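Nicotinamide-nucleotide adenylyltransferase NadR family / Ribosylnicotinamide kinase (Lactococcus lactis subsp. cremoris, PDB 6GYF) probably phosphorylates nicotinamide riboside to NMN and adenylylates NMN to NAD, pairing a P-loop kinase domain with a nucleotidyltransferase domain. Local coordinates at residues E162-H167 with R177-V182; K65-L70 with I80-L85. All coordinates share one frame; numbering follows the deposited sequence.

Contact 1: residues E162-H167 with R177-V182; sequences ENPQEH and RHFSKV. With NMN (beta-nicotinamide ribose monophosphate), chain C.
The Phe179 ring meets Pro164 obliquely, with Pro164 CG 3.7 Å from Phe179 CD1, while one face of the ring is covered by its neighbour His178, whose CD2 lies over the centre. The imidazole of His178 in turn presents an edge to the NMN phosphate: its ND1 donates to O1P of NMN at 3.0 Å, nearly straight (160°). Between Pro164 and Phe179 the proline ring and the benzyl group cross at about a right angle, CB against CB. Gln165 adds the polar half. With CG beside the backbone N and the chain bent at chi2 (63°), its amide swings onto 177-182, where NE2 bonds the Phe179 carbonyl oxygen at 3.1 Å, that oxygen lying in the amide plane. OE1 accepts from Lys181 NZ at 2.9 Å, so both ends of the amide are used and its rotation is fixed. A leucine in place of Gln165 would probably leave the Phe179 carbonyl and the Lys181 ammonium without these mates. The arrangement is consistent with a junction between the two parallel-sheet units: the loop after helix 151-162 is tied to Phe179 and to Lys181 of strand 181-186, which precedes a probable P-loop of the kinase domain.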
loop_
_atom_site.group_PDB
_atom_site.type_symbol
_atom_site.label_atom_id
_atom_site.label_comp_id
_atom_site.label_asym_id
_atom_site.label_seq_id
_atom_site.Cartn_x
_atom_site.Cartn_y
_atom_site.Cartn_z
ATOM N N GLU A 162 10.423 -6.847 7.317
ATOM C CA GLU A 162 11.104 -7.970 6.674
ATOM C C GLU A 162 10.122 -8.916 5.996
ATOM O O GLU A 162 10.423 -9.476 4.934
ATOM C CB GLU A 162 11.939 -8.736 7.697
ATOM C CG GLU A 162 13.147 -7.985 8.206
ATOM C CD GLU A 162 13.930 -8.806 9.222
ATOM O OE1 GLU A 162 13.365 -9.787 9.758
ATOM O OE2 GLU A 162 15.110 -8.482 9.478
ATOM N N ASN A 163 8.953 -9.130 6.600
ATOM C CA ASN A 163 7.947 -10.019 6.024
ATOM C C ASN A 163 6.575 -9.549 6.489
ATOM O O ASN A 163 6.030 -10.041 7.490
ATOM C CB ASN A 163 8.194 -11.477 6.411
ATOM C CG ASN A 163 7.337 -12.454 5.599
ATOM O OD1 ASN A 163 6.451 -12.056 4.818
ATOM N ND2 ASN A 163 7.583 -13.746 5.802
ATOM N N PRO A 164 5.973 -8.600 5.766
ATOM C CA PRO A 164 4.685 -8.031 6.220
ATOM C C PRO A 164 3.558 -9.044 6.243
ATOM O O PRO A 164 2.692 -8.995 7.132
ATOM C CB PRO A 164 4.410 -6.906 5.208
ATOM C CG PRO A 164 5.745 -6.650 4.537
ATOM C CD PRO A 164 6.494 -7.949 4.557
ATOM N N GLN A 165 3.556 -9.979 5.290
ATOM C CA GLN A 165 2.465 -10.934 5.217
ATOM C C GLN A 165 2.400 -11.801 6.466
ATOM O O GLN A 165 1.308 -12.195 6.894
ATOM C CB GLN A 165 2.617 -11.784 3.958
ATOM C CG GLN A 165 2.124 -11.094 2.668
ATOM C CD GLN A 165 2.907 -9.821 2.304
ATOM O OE1 GLN A 165 4.056 -9.895 1.870
ATOM N NE2 GLN A 165 2.269 -8.656 2.448
ATOM N N GLU A 166 3.549 -12.060 7.099
ATOM C CA GLU A 166 3.569 -12.942 8.261
ATOM C C GLU A 166 3.016 -12.264 9.513
ATOM O O GLU A 166 2.517 -12.949 10.419
ATOM C CB GLU A 166 4.988 -13.458 8.492
ATOM C CG GLU A 166 5.143 -14.952 8.245
ATOM C CD GLU A 166 4.724 -15.794 9.447
ATOM O OE1 GLU A 166 5.334 -15.633 10.529
ATOM O OE2 GLU A 166 3.786 -16.611 9.312
ATOM N N HIS A 167 3.128 -10.937 9.604
ATOM C CA HIS A 167 2.671 -10.194 10.772
ATOM C C HIS A 167 1.563 -9.212 10.414
ATOM O O HIS A 167 1.384 -8.196 11.085
ATOM C CB HIS A 167 3.858 -9.501 11.423
ATOM C CG HIS A 167 5.035 -10.408 11.548
ATOM N ND1 HIS A 167 5.144 -11.337 12.557
ATOM C CD2 HIS A 167 6.106 -10.594 10.741
ATOM C CE1 HIS A 167 6.254 -12.032 12.386
ATOM N NE2 HIS A 167 6.855 -11.601 11.291
ATOM N N ARG A 177 -2.116 -0.312 3.636
ATOM C CA ARG A 177 -2.197 0.219 2.281
ATOM C C ARG A 177 -0.877 0.015 1.541
ATOM O O ARG A 177 -0.870 -0.393 0.376
ATOM C CB ARG A 177 -2.607 1.702 2.369
ATOM C CG ARG A 177 -2.399 2.581 1.121
ATOM C CD ARG A 177 -2.785 4.099 1.356
ATOM N NE ARG A 177 -1.778 5.066 0.857
ATOM C CZ ARG A 177 -1.966 6.385 0.710
ATOM N NH1 ARG A 177 -3.137 6.940 1.006
ATOM N NH2 ARG A 177 -0.978 7.162 0.263
ATOM N N HIS A 178 0.241 0.219 2.248
ATOM C CA HIS A 178 1.597 0.233 1.699
ATOM C C HIS A 178 2.278 -1.129 1.613
ATOM O O HIS A 178 3.147 -1.316 0.752
ATOM C CB HIS A 178 2.480 1.144 2.555
ATOM C CG HIS A 178 3.912 1.185 2.128
ATOM N ND1 HIS A 178 4.352 1.953 1.073
ATOM C CD2 HIS A 178 5.006 0.569 2.625
ATOM C CE1 HIS A 178 5.655 1.801 0.930
ATOM N NE2 HIS A 178 6.076 0.963 1.857
ATOM N N PHE A 179 1.932 -2.081 2.479
ATOM C CA PHE A 179 2.675 -3.335 2.576
ATOM C C PHE A 179 2.031 -4.480 1.807
ATOM O O PHE A 179 2.512 -5.618 1.895
ATOM C CB PHE A 179 2.839 -3.744 4.045
ATOM C CG PHE A 179 3.768 -2.861 4.833
ATOM C CD1 PHE A 179 5.137 -2.977 4.700
ATOM C CD2 PHE A 179 3.264 -1.917 5.715
ATOM C CE1 PHE A 179 5.987 -2.163 5.427
ATOM C CE2 PHE A 179 4.104 -1.105 6.438
ATOM C CZ PHE A 179 5.467 -1.227 6.296
ATOM N N SER A 180 0.948 -4.220 1.077
ATOM C CA SER A 180 0.242 -5.289 0.390
ATOM C C SER A 180 1.016 -5.777 -0.835
ATOM O O SER A 180 1.483 -4.975 -1.656
ATOM C CB SER A 180 -1.153 -4.820 -0.014
ATOM O OG SER A 180 -1.900 -5.895 -0.573
ATOM N N LYS A 181 1.146 -7.099 -0.949
ATOM C CA LYS A 181 1.532 -7.698 -2.214
ATOM C C LYS A 181 0.397 -7.536 -3.228
ATOM O O LYS A 181 -0.791 -7.578 -2.888
ATOM C CB LYS A 181 1.853 -9.179 -2.028
ATOM C CG LYS A 181 3.106 -9.423 -1.261
ATOM C CD LYS A 181 4.308 -9.358 -2.157
ATOM C CE LYS A 181 5.559 -9.652 -1.365
ATOM N NZ LYS A 181 5.627 -8.629 -0.281
ATOM N N VAL A 182 0.770 -7.371 -4.492
ATOM C CA VAL A 182 -0.183 -7.109 -5.558
ATOM C C VAL A 182 0.097 -8.072 -6.709
ATOM O O VAL A 182 1.199 -8.088 -7.263
ATOM C CB VAL A 182 -0.108 -5.653 -6.052
ATOM C CG1 VAL A 182 -0.952 -5.497 -7.300
ATOM C CG2 VAL A 182 -0.533 -4.667 -4.959
HETATM O O3P NMN C . 2.969 5.341 -2.241
HETATM P P NMN C . 2.479 4.082 -1.566
HETATM O O1P NMN C . 2.564 4.110 -0.058
HETATM O O2P NMN C . 2.976 2.803 -2.195
HETATM O O5R NMN C . 0.897 4.072 -1.866
HETATM C C5R NMN C . 0.380 3.372 -2.995
HETATM C C4R NMN C . -1.074 3.768 -3.218
HETATM O O4R NMN C . -1.441 3.506 -4.576
HETATM C C3R NMN C . -2.006 2.969 -2.320
HETATM O O3R NMN C . -2.764 3.865 -1.496
HETATM C C2R NMN C . -2.884 2.142 -3.250
HETATM O O2R NMN C . -4.283 2.385 -3.057
HETATM C C1R NMN C . -2.484 2.531 -4.665
HETATM N N1 NMN C . -1.994 1.351 -5.381
HETATM C C2 NMN C . -2.604 0.960 -6.508
HETATM C C3 NMN C . -2.157 -0.156 -7.206
HETATM C C7 NMN C . -2.848 -0.584 -8.465
HETATM O O7 NMN C . -2.382 -1.501 -9.122
HETATM N N7 NMN C . -3.959 0.050 -8.836
HETATM C C4 NMN C . -1.067 -0.870 -6.729
HETATM C C5 NMN C . -0.453 -0.445 -5.559
HETATM C C6 NMN C . -0.940 0.679 -4.901
#

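Contact 2: residues K65-L70 with I80-L85; sequences KRFRYL and IKVSML. With NMN (beta-nicotinamide ribose monophosphate), chain C.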
loop_
_atom_site.group_PDB
_atom_site.type_symbol
_atom_site.label_atom_id
_atom_site.label_comp_id
_atom_site.label_asym_id
_atom_site.label_seq_id
_atom_site.Cartn_x
_atom_site.Cartn_y
_atom_site.Cartn_z
ATOM N N LYS A 65 5.328 10.688 4.974
ATOM C CA LYS A 65 4.276 9.697 4.799
ATOM C C LYS A 65 3.905 9.046 6.128
ATOM O O LYS A 65 2.722 8.824 6.402
ATOM C CB LYS A 65 4.708 8.647 3.775
ATOM C CG LYS A 65 3.596 7.695 3.339
ATOM C CD LYS A 65 4.056 6.717 2.245
ATOM C CE LYS A 65 3.486 7.069 0.855
ATOM N NZ LYS A 65 4.315 6.565 -0.305
ATOM N N ARG A 66 4.897 8.732 6.970
ATOM C CA ARG A 66 4.602 8.142 8.277
ATOM C C ARG A 66 3.791 9.088 9.151
ATOM O O ARG A 66 2.885 8.654 9.872
ATOM C CB ARG A 66 5.892 7.730 8.972
ATOM C CG ARG A 66 6.458 6.441 8.402
ATOM C CD ARG A 66 7.712 6.002 9.125
ATOM N NE ARG A 66 8.864 6.675 8.552
ATOM C CZ ARG A 66 9.762 7.327 9.269
ATOM N NH1 ARG A 66 9.658 7.371 10.592
ATOM N NH2 ARG A 66 10.772 7.922 8.659
ATOM N N PHE A 67 4.129 10.377 9.123
ATOM C CA PHE A 67 3.393 11.382 9.890
ATOM C C PHE A 67 1.932 11.496 9.444
ATOM O O PHE A 67 1.033 11.613 10.285
ATOM C CB PHE A 67 4.120 12.716 9.765
ATOM C CG PHE A 67 3.285 13.916 10.089
ATOM C CD1 PHE A 67 3.094 14.310 11.406
ATOM C CD2 PHE A 67 2.745 14.694 9.066
ATOM C CE1 PHE A 67 2.356 15.439 11.699
ATOM C CE2 PHE A 67 1.999 15.830 9.345
ATOM C CZ PHE A 67 1.802 16.209 10.657
ATOM N N ARG A 68 1.676 11.491 8.127
ATOM C CA ARG A 68 0.299 11.580 7.632
ATOM C C ARG A 68 -0.509 10.338 7.994
ATOM O O ARG A 68 -1.687 10.443 8.353
ATOM C CB ARG A 68 0.272 11.798 6.115
ATOM C CG ARG A 68 0.532 13.226 5.644
ATOM C CD ARG A 68 -0.402 14.225 6.310
ATOM N NE ARG A 68 -0.253 15.586 5.779
ATOM C CZ ARG A 68 -0.864 16.030 4.680
ATOM N NH1 ARG A 68 -1.664 15.218 3.983
ATOM N NH2 ARG A 68 -0.669 17.281 4.266
ATOM N N TYR A 69 0.084 9.153 7.834
ATOM C CA TYR A 69 -0.579 7.911 8.225
ATOM C C TYR A 69 -0.929 7.914 9.711
ATOM O O TYR A 69 -1.981 7.401 10.114
ATOM C CB TYR A 69 0.310 6.711 7.909
ATOM C CG TYR A 69 0.413 6.279 6.463
ATOM C CD1 TYR A 69 -0.160 7.010 5.425
ATOM C CD2 TYR A 69 1.072 5.105 6.145
ATOM C CE1 TYR A 69 -0.052 6.574 4.097
ATOM C CE2 TYR A 69 1.178 4.657 4.840
ATOM C CZ TYR A 69 0.626 5.380 3.816
ATOM O OH TYR A 69 0.772 4.889 2.522
ATOM N N LEU A 70 -0.026 8.426 10.550
ATOM C CA LEU A 70 -0.304 8.514 11.983
ATOM C C LEU A 70 -1.464 9.455 12.272
ATOM O O LEU A 70 -2.318 9.159 13.117
ATOM C CB LEU A 70 0.946 8.948 12.740
ATOM C CG LEU A 70 1.831 7.742 12.989
ATOM C CD1 LEU A 70 3.141 8.226 13.459
ATOM C CD2 LEU A 70 1.196 6.849 14.047
ATOM N N ILE A 80 -5.229 12.804 21.720
ATOM C CA ILE A 80 -3.978 12.297 21.164
ATOM C C ILE A 80 -3.637 13.102 19.910
ATOM O O ILE A 80 -4.364 13.037 18.909
ATOM C CB ILE A 80 -4.044 10.786 20.849
ATOM C CG1 ILE A 80 -4.253 9.943 22.113
ATOM C CG2 ILE A 80 -2.747 10.301 20.203
ATOM C CD1 ILE A 80 -4.508 8.469 21.823
ATOM N N LYS A 81 -2.525 13.841 19.963
ATOM C CA LYS A 81 -2.007 14.637 18.857
ATOM C C LYS A 81 -0.738 13.990 18.300
ATOM O O LYS A 81 0.053 13.411 19.045
ATOM C CB LYS A 81 -1.716 16.074 19.312
ATOM C CG LYS A 81 -1.102 17.031 18.259
ATOM C CD LYS A 81 -2.144 17.631 17.278
ATOM C CE LYS A 81 -1.562 18.801 16.461
ATOM N NZ LYS A 81 -2.571 19.533 15.614
ATOM N N VAL A 82 -0.589 14.018 16.980
ATOM C CA VAL A 82 0.576 13.489 16.276
ATOM C C VAL A 82 1.448 14.650 15.816
ATOM O O VAL A 82 0.957 15.568 15.151
ATOM C CB VAL A 82 0.136 12.643 15.072
ATOM C CG1 VAL A 82 1.326 12.254 14.221
ATOM C CG2 VAL A 82 -0.659 11.425 15.525
ATOM N N SER A 83 2.755 14.582 16.089
ATOM C CA SER A 83 3.683 15.656 15.732
ATOM C C SER A 83 4.933 15.105 15.056
ATOM O O SER A 83 5.312 13.946 15.234
ATOM C CB SER A 83 4.111 16.486 16.945
ATOM O OG SER A 83 3.079 17.344 17.374
ATOM N N MET A 84 5.564 15.961 14.261
ATOM C CA MET A 84 6.750 15.615 13.492
ATOM C C MET A 84 7.960 16.247 14.161
ATOM O O MET A 84 7.934 17.439 14.493
ATOM C CB MET A 84 6.628 16.118 12.053
ATOM C CG MET A 84 6.969 15.117 10.983
ATOM S SD MET A 84 6.694 15.841 9.354
ATOM C CE MET A 84 7.988 17.102 9.304
ATOM N N LEU A 85 9.004 15.445 14.387
ATOM C CA LEU A 85 10.307 15.923 14.862
ATOM C C LEU A 85 11.336 15.674 13.759
ATOM O O LEU A 85 11.879 14.570 13.639
ATOM C CB LEU A 85 10.695 15.235 16.165
ATOM C CG LEU A 85 11.940 15.756 16.870
ATOM C CD1 LEU A 85 11.878 17.260 17.031
ATOM C CD2 LEU A 85 12.017 15.114 18.230
HETATM O O3P NMN C . 2.969 5.341 -2.241
HETATM P P NMN C . 2.479 4.082 -1.566
HETATM O O1P NMN C . 2.564 4.110 -0.058
HETATM O O2P NMN C . 2.976 2.803 -2.195
HETATM O O5R NMN C . 0.897 4.072 -1.866
HETATM C C5R NMN C . 0.380 3.372 -2.995
HETATM C C4R NMN C . -1.074 3.768 -3.218
HETATM O O4R NMN C . -1.441 3.506 -4.576
HETATM C C3R NMN C . -2.006 2.969 -2.320
HETATM O O3R NMN C . -2.764 3.865 -1.496
HETATM C C2R NMN C . -2.884 2.142 -3.250
HETATM O O2R NMN C . -4.283 2.385 -3.057
HETATM C C1R NMN C . -2.484 2.531 -4.665
HETATM N N1 NMN C . -1.994 1.351 -5.381
HETATM C C2 NMN C . -2.604 0.960 -6.508
HETATM C C3 NMN C . -2.157 -0.156 -7.206
HETATM C C7 NMN C . -2.848 -0.584 -8.465
HETATM O O7 NMN C . -2.382 -1.501 -9.122
HETATM N N7 NMN C . -3.959 0.050 -8.836
HETATM C C4 NMN C . -1.067 -0.870 -6.729
HETATM C C5 NMN C . -0.453 -0.445 -5.559
HETATM C C6 NMN C . -0.940 0.679 -4.901
#
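Helix 65-70 runs antiparallel to strand 80-85 (175° between the segment axes, 8.4 Å apart at closest approach), which places Phe67 opposite Met84 and Leu70 opposite Val82. Phe67 and Val82 share the larger part of the contact. Phe67 CG stands anti to the backbone N (chi1 160°), which sends the ring out to the strand. Met84 SD lies over one face, 4.3 Å from the ring centroid and 25° off the normal, a Met-aromatic contact, and Met84 CG backs it up against Phe67 CB at 3.9 Å. At the ring edge, near its plane, Phe67 CE1 approaches Val82 O at 3.7 Å; the same oxygen accepts a hydrogen bond from Arg71 NE. Val82 CG1 fits between two helix side chains, 3.6 Å from Leu70 CB and 3.9 Å from Phe67 CD1, and its other methyl rests on the Leu70 backbone. From the same helix Lys65 reaches the NMN phosphate, NZ bonding O3P at 2.7 Å and O1P weakly, and the Tyr69 hydroxyl adds a weak bond to O1P. Strand 80-86 is an outermost strand of the five-stranded parallel sheet, paired with strand 43-50 and joined to it by helix 63-73 in a beta-alpha-beta crossover. The side chains of Ser83 and Leu85 touch helix 97-111, whereas Tyr69 packs on helix 173-179, edge-to-face with Phe175.

Along the chain contact 2 closes before contact 1 opens, and their centres lie 21 Å apart. Contact 2 lies at the 80-86 edge of the five-stranded nucleotidyltransferase-like sheet; contact 1 sits nearer the centre of the chain, where helix 173-179 passes into strand 181-186 of the second, four-stranded parallel sheet. Helices 63-73 and 173-179 bring the two together, with Arg177 NE 3.1 Å from Tyr69 OH in packing contact. Both also touch the same NMN, to which Ser244 gives a further hydrogen bond. The nucleotide thus sits between the two sheet-bearing units, consistent with a site at their interface.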